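Local coordinates for ribokinase (Thermotoga maritima, PDB 1VM7), which probably phosphorylates D-ribose at O-5 with ATP and a divalent metal ion, most likely magnesium, to give D-ribose 5-phosphate, at residues Ala171-Ile176 / Ile194-Lys199; Pro189-Ile194 / Leu206-Ala211. One frame throughout, in Å; residues are numbered along the deposited sequence.

Interaction 1 (Ala171-Ile176 / Ile194-Lys199); sequences APAQGI and IEALSK
A173 and L197 bring the two backbones closest, with their CA atoms 6.4 Å apart, where the irregular loop 171-176 passes beside one face of helix 191-202. No hydrogen bond joins the segments; methyl groups do the work. A173 points its CB toward the helix, and this carbon lies 4.1 Å from A196 CB and 4.2 Å from L197 CD2, so that a single methyl touches two successive helix residues. I176 comes in beside it with the end of its longer branch. With CG1 anti to the carbonyl carbon (chi1 -60°) and the chain extended to CD1, its terminal methyl arrives 4.0 Å from L197 CD2, the two side chains crossing obliquely. The loop links the parallel strands 165-168 and 186-187 in the Rossmann-like alpha/beta fold of the PfkB carbohydrate kinases, and the helix it meets follows that second strand. L197, buried, meets A173 and I176 with the same methyl, CD2, which also lies 4.1 Å from A173 O, a van der Waals approach. P170 and F215 pack around L197 as well. Within the fold, N148 ND2 also donates a hydrogen bond to the carbonyl oxygen of P172, a proline preceded by a cis peptide bond, while I176 also rests on N148.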
# COMPACT_ATOMS: atom_id res chain seq x y z
N ALA A 171 17.49 -14.43 -7.62
CA ALA A 171 16.70 -13.95 -6.50
C ALA A 171 15.37 -13.34 -7.00
O ALA A 171 15.38 -12.40 -7.78
CB ALA A 171 17.50 -12.93 -5.73
N PRO A 172 14.22 -13.92 -6.63
CA PRO A 172 14.06 -15.21 -5.95
C PRO A 172 14.48 -16.36 -6.84
O PRO A 172 14.54 -16.21 -8.05
CB PRO A 172 12.54 -15.32 -5.73
CG PRO A 172 11.94 -14.40 -6.76
CD PRO A 172 12.92 -13.28 -6.87
N ALA A 173 14.68 -17.51 -6.23
CA ALA A 173 15.18 -18.67 -6.92
C ALA A 173 14.10 -19.36 -7.73
O ALA A 173 14.40 -20.20 -8.57
CB ALA A 173 15.77 -19.64 -5.96
N GLN A 174 12.83 -19.05 -7.50
CA GLN A 174 11.80 -19.78 -8.22
C GLN A 174 11.52 -19.19 -9.62
O GLN A 174 11.71 -18.01 -9.86
CB GLN A 174 10.55 -20.01 -7.38
CG GLN A 174 9.90 -18.81 -6.72
CD GLN A 174 8.70 -19.27 -5.84
N GLY A 175 11.11 -20.07 -10.53
CA GLY A 175 10.76 -19.72 -11.90
C GLY A 175 11.93 -19.63 -12.85
O GLY A 175 11.81 -19.04 -13.93
N ILE A 176 13.08 -20.17 -12.46
CA ILE A 176 14.29 -20.12 -13.28
C ILE A 176 14.36 -21.36 -14.12
O ILE A 176 14.13 -22.43 -13.64
CB ILE A 176 15.55 -20.00 -12.40
CG1 ILE A 176 15.46 -18.72 -11.58
CG2 ILE A 176 16.82 -20.06 -13.28
CD1 ILE A 176 16.56 -18.53 -10.60
N ILE A 194 20.89 -21.18 -3.13
CA ILE A 194 21.65 -22.26 -3.70
C ILE A 194 21.01 -23.62 -3.33
O ILE A 194 21.04 -24.56 -4.13
CB ILE A 194 23.18 -22.18 -3.41
CG1 ILE A 194 23.93 -23.02 -4.46
CG2 ILE A 194 23.49 -22.64 -2.00
CD1 ILE A 194 25.44 -22.87 -4.48
N GLU A 195 20.42 -23.68 -2.13
CA GLU A 195 19.69 -24.84 -1.67
C GLU A 195 18.51 -25.15 -2.59
O GLU A 195 18.37 -26.29 -3.08
CB GLU A 195 19.16 -24.63 -0.25
CG GLU A 195 20.18 -24.95 0.83
CD GLU A 195 19.65 -24.75 2.26
OE1 GLU A 195 18.95 -25.67 2.77
OE2 GLU A 195 19.96 -23.69 2.86
N ALA A 196 17.65 -24.15 -2.76
CA ALA A 196 16.49 -24.29 -3.60
C ALA A 196 16.91 -24.70 -5.02
O ALA A 196 16.40 -25.66 -5.60
CB ALA A 196 15.70 -23.04 -3.63
N LEU A 197 17.87 -23.96 -5.57
CA LEU A 197 18.39 -24.23 -6.91
C LEU A 197 18.93 -25.65 -7.03
O LEU A 197 18.69 -26.32 -8.05
CB LEU A 197 19.52 -23.27 -7.27
CG LEU A 197 19.15 -21.80 -7.50
CD1 LEU A 197 20.42 -20.97 -7.70
CD2 LEU A 197 18.22 -21.67 -8.70
N SER A 198 19.66 -26.11 -6.02
CA SER A 198 20.26 -27.45 -6.10
C SER A 198 19.19 -28.55 -6.09
O SER A 198 19.24 -29.51 -6.88
CB SER A 198 21.26 -27.70 -4.96
OG SER A 198 21.87 -28.97 -5.09
N LYS A 199 18.23 -28.40 -5.19
CA LYS A 199 17.07 -29.29 -5.11
C LYS A 199 16.37 -29.31 -6.49
O LYS A 199 16.16 -30.38 -7.08
CB LYS A 199 16.16 -28.83 -3.96
CG LYS A 199 14.89 -29.58 -3.76

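Interaction 2 (Pro189-Ile194 / Leu206-Ala211)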
# COMPACT_ATOMS: atom_id res chain seq x y z
N PRO A 189 24.15 -16.92 -5.88
CA PRO A 189 23.06 -17.24 -4.98
C PRO A 189 23.47 -17.00 -3.54
O PRO A 189 24.63 -17.10 -3.22
CB PRO A 189 22.87 -18.75 -5.20
CG PRO A 189 24.26 -19.21 -5.49
CD PRO A 189 24.87 -18.13 -6.32
N ASN A 190 22.51 -16.66 -2.68
CA ASN A 190 22.73 -16.75 -1.24
C ASN A 190 22.49 -18.19 -0.81
O ASN A 190 22.24 -19.05 -1.65
CB ASN A 190 21.85 -15.75 -0.47
CG ASN A 190 20.35 -16.09 -0.53
OD1 ASN A 190 19.95 -17.25 -0.68
ND2 ASN A 190 19.52 -15.05 -0.42
N GLU A 191 22.56 -18.46 0.49
CA GLU A 191 22.56 -19.83 0.96
C GLU A 191 21.21 -20.53 0.77
O GLU A 191 21.15 -21.69 0.36
CB GLU A 191 23.00 -19.89 2.42
CG GLU A 191 23.15 -21.32 2.91
CD GLU A 191 24.12 -21.45 4.05
OE1 GLU A 191 24.45 -20.41 4.68
OE2 GLU A 191 24.56 -22.58 4.29
N LYS A 192 20.13 -19.81 1.04
CA LYS A 192 18.78 -20.34 0.80
C LYS A 192 18.55 -20.57 -0.69
O LYS A 192 17.95 -21.56 -1.08
CB LYS A 192 17.69 -19.42 1.36
CG LYS A 192 17.64 -19.42 2.90
CD LYS A 192 16.22 -19.40 3.48
CE LYS A 192 16.23 -19.62 5.00
NZ LYS A 192 15.04 -20.43 5.46
N GLU A 193 19.02 -19.65 -1.52
CA GLU A 193 18.88 -19.81 -2.95
C GLU A 193 19.64 -21.00 -3.53
O GLU A 193 19.09 -21.77 -4.31
CB GLU A 193 19.25 -18.55 -3.68
CG GLU A 193 18.24 -17.44 -3.40
CD GLU A 193 18.79 -16.07 -3.71
OE1 GLU A 193 19.99 -15.96 -3.99
OE2 GLU A 193 18.00 -15.11 -3.65
N ILE A 194 20.89 -21.18 -3.13
CA ILE A 194 21.65 -22.26 -3.70
C ILE A 194 21.01 -23.62 -3.33
O ILE A 194 21.04 -24.56 -4.13
CB ILE A 194 23.18 -22.18 -3.41
CG1 ILE A 194 23.93 -23.02 -4.46
CG2 ILE A 194 23.49 -22.64 -2.00
CD1 ILE A 194 25.44 -22.87 -4.48
N LEU A 206 23.28 -31.38 -1.21
CA LEU A 206 24.28 -31.93 -0.30
C LEU A 206 24.93 -30.79 0.47
O LEU A 206 24.69 -30.61 1.66
CB LEU A 206 25.35 -32.70 -1.08
CG LEU A 206 24.91 -33.95 -1.85
CD1 LEU A 206 26.11 -34.56 -2.58
CD2 LEU A 206 24.22 -34.98 -0.93
N THR A 207 25.72 -30.00 -0.25
CA THR A 207 26.48 -28.92 0.33
C THR A 207 26.48 -27.79 -0.65
O THR A 207 26.13 -27.95 -1.83
CB THR A 207 27.96 -29.31 0.56
OG1 THR A 207 28.66 -29.33 -0.68
CG2 THR A 207 28.07 -30.66 1.22
N VAL A 208 26.91 -26.64 -0.16
CA VAL A 208 27.02 -25.46 -0.95
C VAL A 208 28.12 -25.61 -2.01
O VAL A 208 27.93 -25.22 -3.16
CB VAL A 208 27.25 -24.29 -0.02
CG1 VAL A 208 27.83 -23.14 -0.77
CG2 VAL A 208 25.93 -23.92 0.67
N GLU A 209 29.25 -26.18 -1.62
CA GLU A 209 30.37 -26.38 -2.53
C GLU A 209 30.02 -27.34 -3.66
O GLU A 209 30.38 -27.11 -4.82
CB GLU A 209 31.58 -26.93 -1.77
CG GLU A 209 32.08 -26.02 -0.62
CD GLU A 209 31.51 -26.42 0.74
OE1 GLU A 209 30.28 -26.29 0.94
OE2 GLU A 209 32.30 -26.91 1.58
N LYS A 210 29.30 -28.42 -3.33
CA LYS A 210 28.92 -29.42 -4.32
C LYS A 210 27.93 -28.88 -5.33
O LYS A 210 27.98 -29.27 -6.49
CB LYS A 210 28.35 -30.67 -3.66
CG LYS A 210 28.15 -31.86 -4.58
CD LYS A 210 29.44 -32.68 -4.75
CE LYS A 210 30.30 -32.10 -5.88
NZ LYS A 210 31.42 -33.05 -6.07
N ALA A 211 27.01 -28.02 -4.87
CA ALA A 211 26.01 -27.41 -5.73
C ALA A 211 26.69 -26.43 -6.71
O ALA A 211 26.39 -26.41 -7.92
CB ALA A 211 24.98 -26.65 -4.91
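I194 and V208 mark the nearest approach of the backbones, CA to CA 6.8 Å, where the first turns of helices 191-202 and 208-217 lie side by side. These consecutive helices follow strand 186-187 of the large sheet in the PfkB kinase fold, and both I194 and V208 also pack on V225 of strand 222-226. Their mutual contact is apolar. I194 carries it with three carbons: CG2 lies 3.8 Å from V208 CG2, whereas CG1 and CD1 both reach A211 CB, CG1 at 3.8 Å. Placing CG1 anti to the backbone N (chi1 -159°) sends this longer branch across to the second helix, where CD1 also comes 3.7 Å from V208 O. The V208 and I194 side chains cross at about a right angle. At the more exposed margin, the extended E191 side chain brings OE2 to 4.1 Å from V208 CG2; E191 also lies near L227, a predicted ATP-binding residue.

Both helices begin with a side-chain cap. T207 OG1 accepts from K210 N at 2.9 Å, covering one amide of the first turn of helix 208-217. N190, predicted to bind ATP, forms a capping box with E193, whose two bonds tie the side chain of each residue to the backbone of the other. E193 N donates to N190 OD1 at 2.7 Å, nearly in line with the C=O bond (169°), while N190 N donates to E193 OE1 at 2.9 Å from above the carboxylate plane, 36° out of it.

How the interactions relate
Helix 191-202 is common to both interactions, and I194 belongs to a segment of each. Interaction 1 places a loop against the helix and is only partly buried; interaction 2 is a more buried helix-to-helix contact, with three of its four touching residues buried. Both are apolar across the interface, but the second has a polar cap within each segment, one of them made by N190, a predicted ATP-binding residue. Their centres lie about 9 Å apart, and they meet directly: S198 CB is 3.9 Å from A211 CB, and L197 CD1 packs on P189 CB. A173 CB likewise touches E193 CG, bringing the loop up to the capping-box glutamate.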